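Local coordinates for glucosamine kinase (Streptacidiphilus jiangxiensis, PDB 6HWJ), which catalyses the magnesium- and ATP-dependent phosphorylation of D-glucosamine to D-glucosamine 6-phosphate and, less efficiently, acts on glucose, at residues 279-293 and 391-404. Residues are numbered along the deposited sequence; the frame is centred on the assembly and turned at random.
Sequences IADVYAELDALAGTP and DLFDDRLLTPLRYA
Thr292 OG1 and Asp394 CG both stand anti to their own backbone nitrogens (chi1 -167° and -173°), and these rotations bring hydroxyl and carboxylate together where an Asx turn at Asp394 opens the 3-10 turn that precedes helix 398-416. Thr292 OG1 donates to Asp394 OD2 at 2.7 Å, arriving on the anti side and leaving the syn side to Arg396. That arginine, its chain bent at chi3, grips the carboxylate side-on, NE to OD1 and NH2 to OD2, while its backbone N closes the turn on OD1 from above the carboxylate plane. Each carboxylate oxygen thus accepts two bonds, which should favour the ionised form. Water bridges Arg396 NH2 to Ala290 O, tying in the type II turn of 289-292.

The helices 279-284 and 398-404 cross at -133°, their axes 9.1 Å apart. Val282 straddles the seam: CG1 rests on Pro400 CA at 3.7 Å, and CG2 meets Tyr403 CE2. The Tyr283 ring turns its edge to Pro400 O, with Met253 of helix 243-263 packing nearby; the side chain of Ala404 is about 10 Å from that of Glu409, which binds D-glucosamine. Leu289 forks between two neighbours, CD1 pressed tightly on Leu397 CD2, and CD2 centred over the guanidinium face, 3.2 Å from Arg396 CZ.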
ATOM      1  N   ILE A 279      -7.126  15.480  22.626  1.00 41.64           N
ATOM      2  CA  ILE A 279      -6.923  14.323  21.760  1.00 39.28           C
ATOM      3  C   ILE A 279      -7.063  13.043  22.572  1.00 37.47           C
ATOM      4  O   ILE A 279      -7.773  12.112  22.183  1.00 36.53           O
ATOM      5  CB  ILE A 279      -5.556  14.401  21.054  1.00 35.51           C
ATOM      6  CG1 ILE A 279      -5.510  15.627  20.140  1.00 37.26           C
ATOM      7  CG2 ILE A 279      -5.298  13.131  20.287  1.00 35.76           C
ATOM      8  CD1 ILE A 279      -4.130  15.940  19.597  1.00 39.62           C
ATOM      9  N   ALA A 280      -6.377  12.982  23.713  1.00 38.01           N
ATOM     10  CA  ALA A 280      -6.489  11.823  24.591  1.00 41.61           C
ATOM     11  C   ALA A 280      -7.931  11.590  25.028  1.00 43.59           C
ATOM     12  O   ALA A 280      -8.382  10.439  25.117  1.00 44.45           O
ATOM     13  CB  ALA A 280      -5.587  12.012  25.814  1.00 43.48           C
ATOM     14  N   ASP A 281      -8.671  12.664  25.310  1.00 45.11           N
ATOM     15  CA  ASP A 281     -10.083  12.511  25.651  1.00 50.13           C
ATOM     16  C   ASP A 281     -10.830  11.763  24.551  1.00 45.60           C
ATOM     17  O   ASP A 281     -11.650  10.881  24.833  1.00 42.14           O
ATOM     18  CB  ASP A 281     -10.728  13.874  25.886  1.00 58.13           C
ATOM     19  CG  ASP A 281     -10.526  14.388  27.299  1.00 69.07           C
ATOM     20  OD1 ASP A 281      -9.997  13.634  28.151  1.00 71.83           O
ATOM     21  OD2 ASP A 281     -10.903  15.555  27.554  1.00 72.05           O
ATOM     22  N   VAL A 282     -10.553  12.097  23.288  1.00 41.86           N
ATOM     23  CA  VAL A 282     -11.246  11.445  22.185  1.00 42.65           C
ATOM     24  C   VAL A 282     -10.808   9.994  22.058  1.00 43.12           C
ATOM     25  O   VAL A 282     -11.627   9.110  21.774  1.00 43.34           O
ATOM     26  CB  VAL A 282     -11.011  12.215  20.876  1.00 41.83           C
ATOM     27  CG1 VAL A 282     -11.419  11.372  19.692  1.00 40.85           C
ATOM     28  CG2 VAL A 282     -11.786  13.517  20.887  1.00 43.85           C
ATOM     29  N   TYR A 283      -9.513   9.720  22.255  1.00 41.67           N
ATOM     30  CA  TYR A 283      -9.058   8.333  22.196  1.00 43.38           C
ATOM     31  C   TYR A 283      -9.766   7.479  23.241  1.00 49.23           C
ATOM     32  O   TYR A 283      -9.958   6.274  23.034  1.00 51.61           O
ATOM     33  CB  TYR A 283      -7.545   8.248  22.394  1.00 38.90           C
ATOM     34  CG  TYR A 283      -6.724   8.859  21.291  1.00 32.32           C
ATOM     35  CD1 TYR A 283      -7.276   9.134  20.057  1.00 33.14           C
ATOM     36  CD2 TYR A 283      -5.373   9.151  21.490  1.00 34.19           C
ATOM     37  CE1 TYR A 283      -6.515   9.696  19.031  1.00 31.00           C
ATOM     38  CE2 TYR A 283      -4.601   9.703  20.475  1.00 33.11           C
ATOM     39  CZ  TYR A 283      -5.186   9.979  19.250  1.00 31.77           C
ATOM     40  OH  TYR A 283      -4.421  10.519  18.226  1.00 33.98           O
ATOM     41  N   ALA A 284     -10.179   8.093  24.353  1.00 50.49           N
ATOM     42  CA  ALA A 284     -10.776   7.339  25.452  1.00 55.70           C
ATOM     43  C   ALA A 284     -12.098   6.695  25.046  1.00 59.21           C
ATOM     44  O   ALA A 284     -12.456   5.635  25.563  1.00 62.31           O
ATOM     45  CB  ALA A 284     -10.984   8.255  26.657  1.00 52.31           C
ATOM     46  N   GLU A 285     -12.826   7.307  24.124  1.00 60.09           N
ATOM     47  CA  GLU A 285     -14.121   6.783  23.723  1.00 64.60           C
ATOM     48  C   GLU A 285     -14.015   5.557  22.827  1.00 56.27           C
ATOM     49  O   GLU A 285     -15.044   4.973  22.482  1.00 51.33           O
ATOM     50  CB  GLU A 285     -14.926   7.882  23.022  1.00 75.20           C
ATOM     51  CG  GLU A 285     -15.233   9.077  23.920  1.00 85.92           C
ATOM     52  CD  GLU A 285     -16.055   8.701  25.143  1.00 95.20           C
ATOM     53  OE1 GLU A 285     -16.977   7.866  25.012  1.00 97.66           O
ATOM     54  OE2 GLU A 285     -15.774   9.235  26.236  1.00 98.97           O
ATOM     55  N   LEU A 286     -12.801   5.142  22.456  1.00 51.80           N
ATOM     56  CA  LEU A 286     -12.640   3.928  21.667  1.00 45.76           C
ATOM     57  C   LEU A 286     -13.142   2.697  22.408  1.00 44.39           C
ATOM     58  O   LEU A 286     -13.535   1.714  21.777  1.00 38.17           O
ATOM     59  CB  LEU A 286     -11.170   3.748  21.291  1.00 45.96           C
ATOM     60  CG  LEU A 286     -10.651   4.741  20.247  1.00 48.64           C
ATOM     61  CD1 LEU A 286      -9.147   4.586  20.083  1.00 50.93           C
ATOM     62  CD2 LEU A 286     -11.364   4.535  18.919  1.00 48.15           C
ATOM     63  N   ASP A 287     -13.128   2.721  23.742  1.00 50.64           N
ATOM     64  CA  ASP A 287     -13.547   1.540  24.492  1.00 61.66           C
ATOM     65  C   ASP A 287     -14.998   1.177  24.207  1.00 55.62           C
ATOM     66  O   ASP A 287     -15.378   0.008  24.325  1.00 57.59           O
ATOM     67  CB  ASP A 287     -13.333   1.767  25.991  1.00 77.90           C
ATOM     68  CG  ASP A 287     -11.871   1.982  26.343  1.00 89.56           C
ATOM     69  OD1 ASP A 287     -10.999   1.439  25.630  1.00 92.01           O
ATOM     70  OD2 ASP A 287     -11.594   2.696  27.332  1.00 94.84           O
ATOM     71  N   ALA A 288     -15.816   2.148  23.821  1.00 51.75           N
ATOM     72  CA  ALA A 288     -17.217   1.890  23.518  1.00 53.58           C
ATOM     73  C   ALA A 288     -17.447   1.395  22.097  1.00 54.20           C
ATOM     74  O   ALA A 288     -18.597   1.153  21.723  1.00 55.94           O
ATOM     75  CB  ALA A 288     -18.043   3.157  23.737  1.00 55.29           C
ATOM     76  N   LEU A 289     -16.392   1.233  21.303  1.00 50.56           N
ATOM     77  CA  LEU A 289     -16.524   0.843  19.905  1.00 48.98           C
ATOM     78  C   LEU A 289     -16.238  -0.635  19.677  1.00 46.34           C
ATOM     79  O   LEU A 289     -16.032  -1.050  18.536  1.00 42.69           O
ATOM     80  CB  LEU A 289     -15.603   1.695  19.033  1.00 50.13           C
ATOM     81  CG  LEU A 289     -15.888   3.198  19.105  1.00 52.65           C
ATOM     82  CD1 LEU A 289     -14.964   3.947  18.194  1.00 51.61           C
ATOM     83  CD2 LEU A 289     -17.350   3.518  18.780  1.00 54.90           C
ATOM     84  N   ALA A 290     -16.227  -1.440  20.734  1.00 43.78           N
ATOM     85  CA  ALA A 290     -16.111  -2.880  20.567  1.00 42.86           C
ATOM     86  C   ALA A 290     -17.262  -3.393  19.712  1.00 43.42           C
ATOM     87  O   ALA A 290     -18.406  -2.970  19.866  1.00 44.71           O
ATOM     88  CB  ALA A 290     -16.109  -3.580  21.922  1.00 44.64           C
ATOM     89  N   GLY A 291     -16.950  -4.303  18.795  1.00 40.52           N
ATOM     90  CA  GLY A 291     -17.918  -4.815  17.855  1.00 38.97           C
ATOM     91  C   GLY A 291     -17.899  -4.138  16.495  1.00 38.60           C
ATOM     92  O   GLY A 291     -18.558  -4.622  15.576  1.00 37.57           O
ATOM     93  N   THR A 292     -17.178  -3.035  16.343  1.00 37.06           N
ATOM     94  CA  THR A 292     -17.138  -2.351  15.057  1.00 35.94           C
ATOM     95  C   THR A 292     -16.505  -3.271  14.016  1.00 36.18           C
ATOM     96  O   THR A 292     -15.577  -4.024  14.336  1.00 34.33           O
ATOM     97  CB  THR A 292     -16.359  -1.038  15.177  1.00 34.52           C
ATOM     98  OG1 THR A 292     -16.582  -0.240  14.010  1.00 34.84           O
ATOM     99  CG2 THR A 292     -14.868  -1.292  15.333  1.00 36.17           C
ATOM    100  N   PRO A 293     -16.993  -3.262  12.776  1.00 37.60           N
ATOM    101  CA  PRO A 293     -16.558  -4.278  11.802  1.00 34.76           C
ATOM    102  C   PRO A 293     -15.161  -4.012  11.268  1.00 30.22           C
ATOM    103  O   PRO A 293     -14.837  -2.892  10.860  1.00 31.88           O
ATOM    104  CB  PRO A 293     -17.610  -4.181  10.686  1.00 34.90           C
ATOM    105  CG  PRO A 293     -18.084  -2.763  10.756  1.00 38.05           C
ATOM    106  CD  PRO A 293     -18.065  -2.399  12.235  1.00 37.94           C
ATOM    107  N   ASP A 391     -22.967  -0.833   6.059  1.00 42.98           N
ATOM    108  CA  ASP A 391     -22.614  -1.208   7.424  1.00 48.48           C
ATOM    109  C   ASP A 391     -21.123  -1.465   7.636  1.00 42.77           C
ATOM    110  O   ASP A 391     -20.715  -1.709   8.777  1.00 39.80           O
ATOM    111  CB  ASP A 391     -23.404  -2.461   7.838  1.00 63.22           C
ATOM    112  CG  ASP A 391     -23.336  -3.569   6.799  1.00 76.70           C
ATOM    113  OD1 ASP A 391     -22.610  -3.409   5.792  1.00 80.32           O
ATOM    114  OD2 ASP A 391     -24.018  -4.600   6.988  1.00 82.72           O
ATOM    115  N   LEU A 392     -20.294  -1.435   6.590  1.00 34.04           N
ATOM    116  CA  LEU A 392     -18.869  -1.596   6.824  1.00 34.70           C
ATOM    117  C   LEU A 392     -18.222  -0.318   7.326  1.00 32.61           C
ATOM    118  O   LEU A 392     -17.106  -0.370   7.861  1.00 36.32           O
ATOM    119  CB  LEU A 392     -18.183  -2.081   5.540  1.00 37.79           C
ATOM    120  CG  LEU A 392     -18.215  -1.207   4.307  1.00 42.68           C
ATOM    121  CD1 LEU A 392     -17.094  -0.180   4.324  1.00 44.71           C
ATOM    122  CD2 LEU A 392     -18.133  -2.090   3.061  1.00 41.29           C
ATOM    123  N   PHE A 393     -18.906   0.815   7.205  1.00 30.21           N
ATOM    124  CA  PHE A 393     -18.371   2.116   7.602  1.00 33.60           C
ATOM    125  C   PHE A 393     -18.980   2.517   8.944  1.00 35.54           C
ATOM    126  O   PHE A 393     -20.182   2.765   9.032  1.00 38.39           O
ATOM    127  CB  PHE A 393     -18.657   3.157   6.515  1.00 33.74           C
ATOM    128  CG  PHE A 393     -18.151   4.543   6.850  1.00 34.06           C
ATOM    129  CD1 PHE A 393     -16.857   4.731   7.309  1.00 32.53           C
ATOM    130  CD2 PHE A 393     -18.970   5.647   6.700  1.00 33.78           C
ATOM    131  CE1 PHE A 393     -16.397   5.983   7.624  1.00 31.78           C
ATOM    132  CE2 PHE A 393     -18.500   6.915   7.009  1.00 34.96           C
ATOM    133  CZ  PHE A 393     -17.216   7.080   7.470  1.00 32.75           C
ATOM    134  N   ASP A 394     -18.149   2.556   9.990  1.00 32.16           N
ATOM    135  CA  ASP A 394     -18.553   3.029  11.327  1.00 34.02           C
ATOM    136  C   ASP A 394     -17.945   4.417  11.519  1.00 33.68           C
ATOM    137  O   ASP A 394     -16.756   4.546  11.844  1.00 30.96           O
ATOM    138  CB  ASP A 394     -18.088   2.054  12.399  1.00 33.74           C
ATOM    139  CG  ASP A 394     -18.615   2.406  13.794  1.00 37.70           C
ATOM    140  OD1 ASP A 394     -19.156   3.518  13.982  1.00 36.13           O
ATOM    141  OD2 ASP A 394     -18.452   1.570  14.706  1.00 35.48           O
ATOM    142  N   ASP A 395     -18.759   5.460  11.312  1.00 34.93           N
ATOM    143  CA  ASP A 395     -18.236   6.821  11.313  1.00 36.33           C
ATOM    144  C   ASP A 395     -18.001   7.364  12.718  1.00 33.88           C
ATOM    145  O   ASP A 395     -17.468   8.471  12.859  1.00 32.80           O
ATOM    146  CB  ASP A 395     -19.156   7.762  10.528  1.00 41.18           C
ATOM    147  CG  ASP A 395     -20.584   7.742  11.024  1.00 47.65           C
ATOM    148  OD1 ASP A 395     -20.838   7.200  12.120  1.00 48.74           O
ATOM    149  OD2 ASP A 395     -21.448   8.259  10.293  1.00 48.94           O
ATOM    150  N   ARG A 396     -18.353   6.615  13.758  1.00 36.38           N
ATOM    151  CA  ARG A 396     -17.884   6.976  15.093  1.00 37.01           C
ATOM    152  C   ARG A 396     -16.366   6.992  15.164  1.00 35.70           C
ATOM    153  O   ARG A 396     -15.802   7.683  16.010  1.00 37.65           O
ATOM    154  CB  ARG A 396     -18.446   6.006  16.133  1.00 38.98           C
ATOM    155  CG  ARG A 396     -19.975   6.002  16.208  1.00 41.96           C
ATOM    156  CD  ARG A 396     -20.463   4.904  17.133  1.00 46.32           C
ATOM    157  NE  ARG A 396     -19.993   3.586  16.709  1.00 48.69           N
ATOM    158  CZ  ARG A 396     -20.115   2.481  17.433  1.00 54.15           C
ATOM    159  NH1 ARG A 396     -20.701   2.527  18.625  1.00 54.94           N
ATOM    160  NH2 ARG A 396     -19.655   1.332  16.964  1.00 54.65           N
ATOM    161  N   LEU A 397     -15.694   6.257  14.280  1.00 34.13           N
ATOM    162  CA  LEU A 397     -14.240   6.185  14.279  1.00 31.95           C
ATOM    163  C   LEU A 397     -13.583   7.363  13.591  1.00 33.37           C
ATOM    164  O   LEU A 397     -12.360   7.492  13.667  1.00 31.33           O
ATOM    165  CB  LEU A 397     -13.788   4.898  13.603  1.00 33.60           C
ATOM    166  CG  LEU A 397     -14.053   3.603  14.360  1.00 33.88           C
ATOM    167  CD1 LEU A 397     -13.948   2.410  13.441  1.00 34.85           C
ATOM    168  CD2 LEU A 397     -13.063   3.483  15.502  1.00 36.30           C
ATOM    169  N   LEU A 398     -14.355   8.223  12.909  1.00 32.95           N
ATOM    170  CA  LEU A 398     -13.736   9.267  12.102  1.00 32.31           C
ATOM    171  C   LEU A 398     -12.831  10.161  12.944  1.00 32.56           C
ATOM    172  O   LEU A 398     -11.663  10.363  12.616  1.00 31.74           O
ATOM    173  CB  LEU A 398     -14.810  10.106  11.408  1.00 35.46           C
ATOM    174  CG  LEU A 398     -15.439   9.505  10.155  1.00 36.35           C
ATOM    175  CD1 LEU A 398     -16.406  10.492   9.514  1.00 39.49           C
ATOM    176  CD2 LEU A 398     -14.346   9.099   9.180  1.00 35.90           C
ATOM    177  N   THR A 399     -13.354  10.721  14.036  1.00 31.87           N
ATOM    178  CA  THR A 399     -12.542  11.683  14.785  1.00 34.27           C
ATOM    179  C   THR A 399     -11.328  11.029  15.438  1.00 32.30           C
ATOM    180  O   THR A 399     -10.209  11.518  15.236  1.00 31.74           O
ATOM    181  CB  THR A 399     -13.404  12.417  15.798  1.00 35.94           C
ATOM    182  OG1 THR A 399     -14.494  13.044  15.107  1.00 39.66           O
ATOM    183  CG2 THR A 399     -12.581  13.496  16.527  1.00 34.13           C
ATOM    184  N   PRO A 400     -11.458   9.959  16.232  1.00 34.24           N
ATOM    185  CA  PRO A 400     -10.242   9.382  16.836  1.00 29.60           C
ATOM    186  C   PRO A 400      -9.200   8.947  15.820  1.00 29.46           C
ATOM    187  O   PRO A 400      -8.010   9.196  16.033  1.00 30.37           O
ATOM    188  CB  PRO A 400     -10.776   8.207  17.667  1.00 30.85           C
ATOM    189  CG  PRO A 400     -12.172   7.956  17.198  1.00 34.50           C
ATOM    190  CD  PRO A 400     -12.686   9.294  16.692  1.00 34.36           C
ATOM    191  N   LEU A 401      -9.598   8.284  14.720  1.00 28.15           N
ATOM    192  CA  LEU A 401      -8.610   7.830  13.749  1.00 29.16           C
ATOM    193  C   LEU A 401      -8.002   8.997  12.976  1.00 28.83           C
ATOM    194  O   LEU A 401      -6.814   8.962  12.619  1.00 30.15           O
ATOM    195  CB  LEU A 401      -9.233   6.830  12.788  1.00 27.20           C
ATOM    196  CG  LEU A 401      -9.656   5.468  13.328  1.00 32.67           C
ATOM    197  CD1 LEU A 401     -10.049   4.536  12.172  1.00 31.84           C
ATOM    198  CD2 LEU A 401      -8.552   4.833  14.175  1.00 37.89           C
ATOM    199  N   ARG A 402      -8.783  10.041  12.703  1.00 28.70           N
ATOM    200  CA  ARG A 402      -8.218  11.200  12.017  1.00 30.36           C
ATOM    201  C   ARG A 402      -7.173  11.886  12.887  1.00 30.10           C
ATOM    202  O   ARG A 402      -6.074  12.207  12.419  1.00 30.92           O
ATOM    203  CB  ARG A 402      -9.325  12.172  11.612  1.00 30.44           C
ATOM    204  CG  ARG A 402      -8.815  13.464  11.008  1.00 32.86           C
ATOM    205  CD  ARG A 402      -8.021  13.227   9.702  1.00 32.78           C
ATOM    206  NE  ARG A 402      -7.470  14.480   9.199  1.00 30.78           N
ATOM    207  CZ  ARG A 402      -8.150  15.348   8.447  1.00 32.99           C
ATOM    208  NH1 ARG A 402      -7.578  16.478   8.066  1.00 33.14           N
ATOM    209  NH2 ARG A 402      -9.390  15.077   8.069  1.00 31.78           N
ATOM    210  N   TYR A 403      -7.488  12.098  14.172  1.00 31.62           N
ATOM    211  CA  TYR A 403      -6.507  12.690  15.061  1.00 30.41           C
ATOM    212  C   TYR A 403      -5.218  11.881  15.029  1.00 29.06           C
ATOM    213  O   TYR A 403      -4.126  12.443  14.951  1.00 30.60           O
ATOM    214  CB  TYR A 403      -7.066  12.779  16.490  1.00 34.69           C
ATOM    215  CG  TYR A 403      -8.119  13.858  16.711  1.00 39.45           C
ATOM    216  CD1 TYR A 403      -8.473  14.743  15.699  1.00 40.36           C
ATOM    217  CD2 TYR A 403      -8.742  14.000  17.947  1.00 41.54           C
ATOM    218  CE1 TYR A 403      -9.433  15.735  15.916  1.00 41.57           C
ATOM    219  CE2 TYR A 403      -9.684  14.985  18.169  1.00 44.23           C
ATOM    220  CZ  TYR A 403     -10.031  15.847  17.143  1.00 44.80           C
ATOM    221  OH  TYR A 403     -10.985  16.828  17.366  1.00 46.18           O
ATOM    222  N   ALA A 404      -5.328  10.548  15.085  1.00 27.78           N
ATOM    223  CA  ALA A 404      -4.139   9.701  15.090  1.00 29.60           C
ATOM    224  C   ALA A 404      -3.348   9.849  13.790  1.00 30.73           C
ATOM    225  O   ALA A 404      -2.114   9.755  13.794  1.00 29.47           O
ATOM    226  CB  ALA A 404      -4.544   8.245  15.297  1.00 26.98           C
TER
HETATM  227  O   HOH W   1     -20.082  -1.374  18.125  1.00 76.39           O
HETATM  228  O   HOH W   2     -14.883  -1.948   8.467  1.00 29.64           O